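PDB 4RW0: lipolytic protein G-D-S-L family from Veillonella parvula DSM 2008, which probably hydrolyses ester bonds of lipids or other acylated substrates. Local coordinates for residues I70-G75 and E97-K102; Q157-G162 and N167-R172. All coordinates share one frame; numbering follows the deposited sequence. Where two conformers were deposited one is given.

How the contacts relate
Both contacts belong to one SGNH-type alpha/beta domain, and they lie on opposite sides of its centre. Contact 1 is inside the domain, where the central strand 69-73 of the parallel sheet meets the end of helix 85-100. Contact 2 is farther out, about 16 Å from the centre of the chain. There the loop after helix 145-154 meets the first turn of helix 168-182. The two contacts have centres 26 Å apart, and their nearest atoms stay about 7 Å apart without touching. W25 joins their surroundings, since both F71 and Y171 reach it. The sodium ion, held at D30, I33 and V36, uses no residue of either contact.

Contact 1. Residues I70-G75 and E97-K102; sequences IFLMCG and ELASTK
I70 and L72 meet A99 where helix 85-100 packs on the central strand of a parallel alpha/beta sheet, the core of the SGNH hydrolase fold. Strand 69-73, this helix and the neighbouring parallel strand 104-108 form a beta-alpha-beta crossover. The segments take in most of its first strand and the end of its helix, with the residues that follow each. The side chains of I70 and L72 are two residues apart and lie on the same side of the strand, facing the helix. F71, between them, turns the other way and sets its ring edge-to-face with W25.

The tight part is built around the methyl of A99. A99 CB lies 3.9 Å from I70 CG2 and 4.0 Å from L72 CD1. The short side chain lets the helix end come close, with the CA atoms of I70 and A99 6.8 Å apart. I70 uses its two branches differently. CG2 is anti to the backbone N and meets the A99 methyl, while CG1, at chi1 -56°, carries CD1 towards the turn at the helix end. V105 of the next strand also touches L72 and A99, and I55 of helix 48-59 packs on L72.

The looser side follows the chain out of the helix. E97, S100 and T101 are exposed, and their CB atoms point away from the strand. T101 folds back on its own turn, and T101 OG1 donates to L98 O at 2.7 Å. I70 CD1 lies 3.9 Å from K102 C and 4.2 Å from K102 CB. The K102 chain then bends at chi2, -76°, and takes NZ away from the strand. The nearest approach between the segments belongs to the tight side: I70 CD1 rests 3.3 Å from A99 O, the carbonyl oxygen that accepts from K102 N.

Contact 2. Residues Q157-G162 and N167-R172; sequences QIVFAG and NERGYR
N167 holds the loop 157-162 against the start of helix 168-182 while its side chain serves as the helix N-cap. The helix is the last of this SGNH-type domain. With chi1 at 66°, N167 CG sits between its own backbone N and carbonyl carbon. Together with chi2 this turns N167 OD1 to the N-H groups at the helix start. G170 N donates to N167 OD1 at 3.0 Å, and R169 N adds a weak bond. The other end of the amide faces the loop. N167 ND2 donates to I158 O at 3.0 Å, with the oxygen in the amide plane but ND2 well above the carbonyl plane. A water joins ND2 to F160 O. Were this residue an alanine, G170 N would probably lose its cap and I158 O one of its two donors.

R169 grips the same oxygen from another direction. Its CG is anti to the backbone N, chi1 176°, and the chain bends at chi3, -67°. R169 NH1 thereby reaches I158 O at 3.0 Å, on a lone pair and edge-on in the guanidinium plane. The amide of Q157 lies nearly perpendicular to that plane, and Q157 NE2 is 3.9 Å from R169 CD. V159 CB packs 3.9 Å from G170 CA, where a side chain would clash with V159 O. V159 O accepts a hydrogen bond from N167 N at 2.8 Å.

Contact 1. Residues I70-G75 and E97-K102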
ATOM      1  N   ILE A  70      -1.846   3.833 -10.436  1.00 19.28           N
ATOM      2  CA  ILE A  70      -1.741   2.483  -9.921  1.00 19.50           C
ATOM      3  C   ILE A  70      -1.062   2.561  -8.570  1.00 20.18           C
ATOM      4  O   ILE A  70       0.116   2.911  -8.454  1.00 21.46           O
ATOM      5  CB  ILE A  70      -0.984   1.558 -10.854  1.00 21.23           C
ATOM      6  CG1 ILE A  70      -1.634   1.557 -12.200  1.00 22.15           C
ATOM      7  CG2 ILE A  70      -0.865   0.142 -10.296  1.00 21.45           C
ATOM      8  CD1 ILE A  70      -0.805   1.000 -13.283  1.00 24.46           C
ATOM      9  N   PHE A  71      -1.810   2.205  -7.525  1.00 17.72           N
ATOM     10  CA  PHE A  71      -1.246   2.151  -6.193  1.00 17.98           C
ATOM     11  C   PHE A  71      -0.708   0.744  -5.882  1.00 16.55           C
ATOM     12  O   PHE A  71      -1.375  -0.202  -6.196  1.00 20.61           O
ATOM     13  CB  PHE A  71      -2.353   2.524  -5.171  1.00 18.76           C
ATOM     14  CG  PHE A  71      -1.945   2.227  -3.723  1.00 20.54           C
ATOM     15  CD1 PHE A  71      -1.233   3.181  -2.990  1.00 19.57           C
ATOM     16  CD2 PHE A  71      -2.123   0.987  -3.164  1.00 20.44           C
ATOM     17  CE1 PHE A  71      -0.829   2.931  -1.719  1.00 18.42           C
ATOM     18  CE2 PHE A  71      -1.686   0.732  -1.852  1.00 19.78           C
ATOM     19  CZ  PHE A  71      -1.008   1.718  -1.153  1.00 19.72           C
ATOM     20  N   LEU A  72       0.472   0.601  -5.300  1.00 17.53           N
ATOM     21  CA  LEU A  72       1.057  -0.663  -4.939  1.00 21.42           C
ATOM     22  C   LEU A  72       1.580  -0.580  -3.491  1.00 21.15           C
ATOM     23  O   LEU A  72       2.256   0.367  -3.086  1.00 22.08           O
ATOM     24  CB  LEU A  72       2.333  -0.951  -5.754  1.00 25.33           C
ATOM     25  CG  LEU A  72       2.211  -0.798  -7.215  1.00 31.54           C
ATOM     26  CD1 LEU A  72       3.564  -1.006  -7.856  1.00 30.18           C
ATOM     27  CD2 LEU A  72       1.213  -1.856  -7.645  1.00 33.29           C
HETATM   28  N   MSE A  73       1.377  -1.640  -2.770  1.00 20.30           N
HETATM   29  CA  MSE A  73       1.980  -1.774  -1.441  1.00 19.57           C
HETATM   30  C   MSE A  73       1.992  -3.214  -1.021  1.00 20.68           C
HETATM   31  O   MSE A  73       0.917  -3.889  -1.023  1.00 20.49           O
HETATM   32  CB  MSE A  73       1.165  -0.905  -0.427  1.00 20.86           C
HETATM   33  CG  MSE A  73       1.736  -1.127   0.934  1.00 21.80           C
HETATM   34 SE   MSE A  73       0.824   0.069   2.291  1.00 24.75          SE
HETATM   35  CE  MSE A  73      -1.057  -0.611   2.278  1.00 22.19           C
ATOM     36  N   CYS A  74       3.146  -3.765  -0.609  1.00 21.13           N
ATOM     37  CA  CYS A  74       3.189  -5.171  -0.220  1.00 23.55           C
ATOM     38  C   CYS A  74       4.493  -5.498   0.531  1.00 25.36           C
ATOM     39  O   CYS A  74       5.383  -4.676   0.622  1.00 24.77           O
ATOM     40  CB  CYS A  74       3.074  -6.044  -1.486  1.00 27.70           C
ATOM     41  SG  CYS A  74       2.258  -7.627  -1.223  1.00 32.25           S
ATOM     42  N   GLY A  75       4.593  -6.693   1.071  1.00 24.81           N
ATOM     43  CA  GLY A  75       5.852  -7.173   1.638  1.00 25.38           C
ATOM     44  C   GLY A  75       5.775  -7.662   3.029  1.00 27.10           C
ATOM     45  O   GLY A  75       6.586  -8.488   3.451  1.00 29.27           O
ATOM     46  N   GLU A  97       8.194  -1.130 -11.780  1.00 29.45           N
ATOM     47  CA  GLU A  97       8.584  -0.999 -13.250  1.00 28.36           C
ATOM     48  C   GLU A  97       7.515  -1.567 -14.144  1.00 25.52           C
ATOM     49  O   GLU A  97       7.117  -0.934 -15.132  1.00 27.66           O
ATOM     50  CB  GLU A  97       9.902  -1.698 -13.499  1.00 31.69           C
ATOM     51  CG  GLU A  97      11.051  -1.025 -12.765  1.00 35.87           C
ATOM     52  CD  GLU A  97      12.383  -1.804 -12.823  1.00 44.76           C
ATOM     53  OE1 GLU A  97      12.416  -3.039 -13.143  1.00 44.29           O
ATOM     54  OE2 GLU A  97      13.409  -1.148 -12.514  1.00 47.81           O
ATOM     55  N   LEU A  98       6.951  -2.702 -13.740  1.00 24.68           N
ATOM     56  CA  LEU A  98       5.843  -3.269 -14.493  1.00 24.62           C
ATOM     57  C   LEU A  98       4.630  -2.376 -14.496  1.00 25.89           C
ATOM     58  O   LEU A  98       4.118  -1.998 -15.555  1.00 22.58           O
ATOM     59  CB  LEU A  98       5.514  -4.663 -13.954  1.00 27.69           C
ATOM     60  CG  LEU A  98       4.263  -5.302 -14.556  1.00 32.37           C
ATOM     61  CD1 LEU A  98       4.452  -5.498 -16.077  1.00 37.00           C
ATOM     62  CD2 LEU A  98       3.909  -6.596 -13.811  1.00 31.60           C
ATOM     63  N   ALA A  99       4.162  -1.938 -13.303  1.00 24.42           N
ATOM     64  CA  ALA A  99       2.983  -1.089 -13.270  1.00 24.13           C
ATOM     65  C   ALA A  99       3.172   0.219 -14.025  1.00 23.39           C
ATOM     66  O   ALA A  99       2.223   0.755 -14.611  1.00 22.15           O
ATOM     67  CB  ALA A  99       2.594  -0.828 -11.780  1.00 24.10           C
ATOM     68  N   SER A 100       4.396   0.732 -14.053  1.00 25.67           N
ATOM     69  CA  SER A 100       4.677   1.993 -14.767  1.00 29.07           C
ATOM     70  C   SER A 100       4.402   1.986 -16.249  1.00 28.22           C
ATOM     71  O   SER A 100       4.180   3.048 -16.830  1.00 29.52           O
ATOM     72  CB  SER A 100       6.136   2.415 -14.638  1.00 30.19           C
ATOM     73  OG  SER A 100       6.288   2.811 -13.304  1.00 40.84           O
ATOM     74  N   THR A 101       4.320   0.798 -16.834  1.00 27.53           N
ATOM     75  CA  THR A 101       4.004   0.716 -18.261  1.00 29.57           C
ATOM     76  C   THR A 101       2.535   0.919 -18.541  1.00 30.66           C
ATOM     77  O   THR A 101       2.176   1.101 -19.710  1.00 28.03           O
ATOM     78  CB  THR A 101       4.429  -0.634 -18.833  1.00 30.16           C
ATOM     79  OG1 THR A 101       3.665  -1.669 -18.208  1.00 34.31           O
ATOM     80  CG2 THR A 101       5.927  -0.897 -18.601  1.00 31.62           C
ATOM     81  N   LYS A 102       1.663   0.880 -17.496  1.00 25.22           N
ATOM     82  CA  LYS A 102       0.211   1.043 -17.720  1.00 26.99           C
ATOM     83  C   LYS A 102      -0.424   2.209 -16.990  1.00 24.41           C
ATOM     84  O   LYS A 102      -1.602   2.495 -17.162  1.00 24.47           O
ATOM     85  CB  LYS A 102      -0.536  -0.243 -17.275  1.00 31.58           C
ATOM     86  CG  LYS A 102      -0.059  -1.493 -18.015  1.00 32.53           C
ATOM     87  CD  LYS A 102      -0.639  -1.477 -19.403  1.00 36.35           C
ATOM     88  CE  LYS A 102      -0.063  -2.642 -20.182  1.00 40.34           C
ATOM     89  NZ  LYS A 102      -0.638  -2.548 -21.533  1.00 41.85           N
TER

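Contact 2. Residues Q157-G162 and N167-R172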
ATOM      1  N   GLN A 157      -3.165   5.998  20.874  1.00 26.57           N
ATOM      2  CA  GLN A 157      -4.359   5.743  20.037  1.00 28.71           C
ATOM      3  C   GLN A 157      -4.383   4.230  19.756  1.00 24.68           C
ATOM      4  O   GLN A 157      -3.395   3.640  19.441  1.00 28.40           O
ATOM      5  CB  GLN A 157      -4.274   6.517  18.749  1.00 25.84           C
ATOM      6  CG  GLN A 157      -4.167   8.059  18.936  1.00 28.83           C
ATOM      7  CD  GLN A 157      -5.464   8.650  19.429  1.00 30.83           C
ATOM      8  OE1 GLN A 157      -5.585   9.151  20.527  1.00 37.07           O
ATOM      9  NE2 GLN A 157      -6.415   8.592  18.624  1.00 26.85           N
ATOM     10  N   ILE A 158      -5.551   3.646  19.873  0.50 26.39           N
ATOM     11  CA  ILE A 158      -5.764   2.234  19.642  0.50 23.27           C
ATOM     12  C   ILE A 158      -5.959   2.025  18.128  0.50 21.87           C
ATOM     13  O   ILE A 158      -7.063   2.288  17.586  0.50 20.18           O
ATOM     14  CB  ILE A 158      -7.028   1.857  20.402  0.50 24.21           C
ATOM     15  CG1 ILE A 158      -6.878   2.209  21.900  0.50 27.38           C
ATOM     16  CG2 ILE A 158      -7.357   0.379  20.268  0.50 23.99           C
ATOM     17  CD1 ILE A 158      -5.676   1.569  22.563  0.50 24.94           C
ATOM     18  N   VAL A 159      -4.903   1.644  17.419  1.00 21.59           N
ATOM     19  CA  VAL A 159      -5.001   1.539  15.939  1.00 21.32           C
ATOM     20  C   VAL A 159      -4.774   0.122  15.327  1.00 22.50           C
ATOM     21  O   VAL A 159      -5.118  -0.086  14.181  1.00 18.41           O
ATOM     22  CB  VAL A 159      -4.090   2.533  15.242  1.00 24.40           C
ATOM     23  CG1 VAL A 159      -4.553   3.981  15.495  1.00 26.94           C
ATOM     24  CG2 VAL A 159      -2.670   2.369  15.660  1.00 24.65           C
ATOM     25  N   PHE A 160      -4.174  -0.804  16.066  1.00 21.42           N
ATOM     26  CA  PHE A 160      -3.889  -2.181  15.614  1.00 23.74           C
ATOM     27  C   PHE A 160      -4.788  -3.202  16.276  1.00 22.20           C
ATOM     28  O   PHE A 160      -5.031  -3.161  17.488  1.00 22.47           O
ATOM     29  CB  PHE A 160      -2.402  -2.549  15.782  1.00 23.54           C
ATOM     30  CG  PHE A 160      -1.485  -1.782  14.865  1.00 21.58           C
ATOM     31  CD1 PHE A 160      -1.414  -2.096  13.513  1.00 25.80           C
ATOM     32  CD2 PHE A 160      -0.661  -0.806  15.340  1.00 22.44           C
ATOM     33  CE1 PHE A 160      -0.569  -1.393  12.623  1.00 25.97           C
ATOM     34  CE2 PHE A 160       0.185  -0.110  14.483  1.00 23.18           C
ATOM     35  CZ  PHE A 160       0.224  -0.382  13.136  1.00 26.40           C
ATOM     36  N   ALA A 161      -5.362  -4.102  15.460  1.00 19.53           N
ATOM     37  CA  ALA A 161      -6.152  -5.235  15.975  1.00 19.69           C
ATOM     38  C   ALA A 161      -5.372  -6.525  16.322  1.00 22.02           C
ATOM     39  O   ALA A 161      -5.922  -7.474  16.870  1.00 21.43           O
ATOM     40  CB  ALA A 161      -7.264  -5.599  15.019  1.00 20.52           C
ATOM     41  N   GLY A 162      -4.109  -6.547  15.947  1.00 25.02           N
ATOM     42  CA  GLY A 162      -3.225  -7.668  16.078  1.00 25.29           C
ATOM     43  C   GLY A 162      -1.791  -7.264  15.716  1.00 26.43           C
ATOM     44  O   GLY A 162      -1.437  -6.081  15.610  1.00 26.55           O
ATOM     45  N   ASN A 167      -7.027  -1.789  13.000  1.00 19.30           N
ATOM     46  CA  ASN A 167      -8.463  -1.798  13.292  1.00 17.71           C
ATOM     47  C   ASN A 167      -9.133  -0.629  12.505  1.00 16.71           C
ATOM     48  O   ASN A 167      -8.469   0.040  11.764  1.00 15.90           O
ATOM     49  CB  ASN A 167      -8.713  -1.718  14.811  1.00 18.14           C
ATOM     50  CG  ASN A 167      -8.271  -0.404  15.385  1.00 19.52           C
ATOM     51  OD1 ASN A 167      -8.190   0.621  14.691  1.00 19.76           O
ATOM     52  ND2 ASN A 167      -8.005  -0.405  16.682  1.00 21.74           N
ATOM     53  N   GLU A 168     -10.441  -0.380  12.706  1.00 17.72           N
ATOM     54  CA  GLU A 168     -11.166   0.668  11.965  1.00 16.78           C
ATOM     55  C   GLU A 168     -10.563   2.019  12.151  1.00 18.30           C
ATOM     56  O   GLU A 168     -10.566   2.825  11.239  1.00 16.48           O
ATOM     57  CB  GLU A 168     -12.628   0.732  12.383  1.00 17.30           C
ATOM     58  CG  GLU A 168     -13.539  -0.330  11.718  1.00 17.55           C
ATOM     59  CD  GLU A 168     -15.027  -0.095  11.971  1.00 20.33           C
ATOM     60  OE1 GLU A 168     -15.534   1.076  11.866  1.00 22.01           O
ATOM     61  OE2 GLU A 168     -15.754  -1.092  12.221  1.00 25.90           O
ATOM     62  N   ARG A 169     -10.049   2.322  13.352  1.00 16.95           N
ATOM     63  CA  ARG A 169      -9.425   3.639  13.562  1.00 16.69           C
ATOM     64  C   ARG A 169      -8.175   3.759  12.749  1.00 16.27           C
ATOM     65  O   ARG A 169      -7.913   4.785  12.154  1.00 17.76           O
ATOM     66  CB  ARG A 169      -9.150   3.904  15.079  1.00 18.98           C
ATOM     67  CG  ARG A 169      -8.408   5.243  15.315  1.00 20.04           C
ATOM     68  CD  ARG A 169      -8.125   5.586  16.780  1.00 21.12           C
ATOM     69  NE  ARG A 169      -9.348   5.847  17.509  1.00 21.08           N
ATOM     70  CZ  ARG A 169      -9.967   5.016  18.259  1.00 21.24           C
ATOM     71  NH1 ARG A 169      -9.497   3.809  18.488  1.00 27.49           N
ATOM     72  NH2 ARG A 169     -11.107   5.404  18.820  1.00 24.72           N
ATOM     73  N   GLY A 170      -7.397   2.695  12.722  1.00 17.53           N
ATOM     74  CA  GLY A 170      -6.157   2.696  11.960  1.00 18.54           C
ATOM     75  C   GLY A 170      -6.437   2.865  10.479  1.00 17.42           C
ATOM     76  O   GLY A 170      -5.752   3.564   9.810  1.00 18.04           O
ATOM     77  N   TYR A 171      -7.515   2.229   9.988  1.00 16.03           N
ATOM     78  CA  TYR A 171      -7.888   2.416   8.555  1.00 15.18           C
ATOM     79  C   TYR A 171      -8.369   3.839   8.263  1.00 15.95           C
ATOM     80  O   TYR A 171      -8.058   4.391   7.190  1.00 15.82           O
ATOM     81  CB  TYR A 171      -8.918   1.381   8.149  1.00 16.65           C
ATOM     82  CG  TYR A 171      -8.360  -0.021   7.864  1.00 17.78           C
ATOM     83  CD1 TYR A 171      -7.337  -0.158   6.982  1.00 21.27           C
ATOM     84  CD2 TYR A 171      -8.858  -1.162   8.462  1.00 17.14           C
ATOM     85  CE1 TYR A 171      -6.775  -1.400   6.724  1.00 23.14           C
ATOM     86  CE2 TYR A 171      -8.349  -2.456   8.187  1.00 19.28           C
ATOM     87  CZ  TYR A 171      -7.297  -2.552   7.301  1.00 21.73           C
ATOM     88  OH  TYR A 171      -6.720  -3.745   6.906  1.00 23.39           O
ATOM     89  N   ARG A 172      -9.079   4.502   9.221  1.00 16.21           N
ATOM     90  CA  ARG A 172      -9.468   5.889   8.972  1.00 16.67           C
ATOM     91  C   ARG A 172      -8.232   6.787   8.857  1.00 18.01           C
ATOM     92  O   ARG A 172      -8.134   7.596   7.911  1.00 18.77           O
ATOM     93  CB  ARG A 172     -10.409   6.431  10.047  1.00 17.48           C
ATOM     94  CG  ARG A 172     -11.744   5.766  10.109  1.00 18.91           C
ATOM     95  CD  ARG A 172     -12.734   6.620  10.921  1.00 21.32           C
ATOM     96  NE  ARG A 172     -12.328   6.717  12.321  1.00 20.74           N
ATOM     97  CZ  ARG A 172     -12.574   5.843  13.267  1.00 20.89           C
ATOM     98  NH1 ARG A 172     -13.336   4.770  13.060  1.00 19.74           N
ATOM     99  NH2 ARG A 172     -12.150   6.092  14.506  1.00 20.90           N
TER
HETATM  100  O   HOH W   1      -7.752  -2.881  18.417  1.00 25.70           O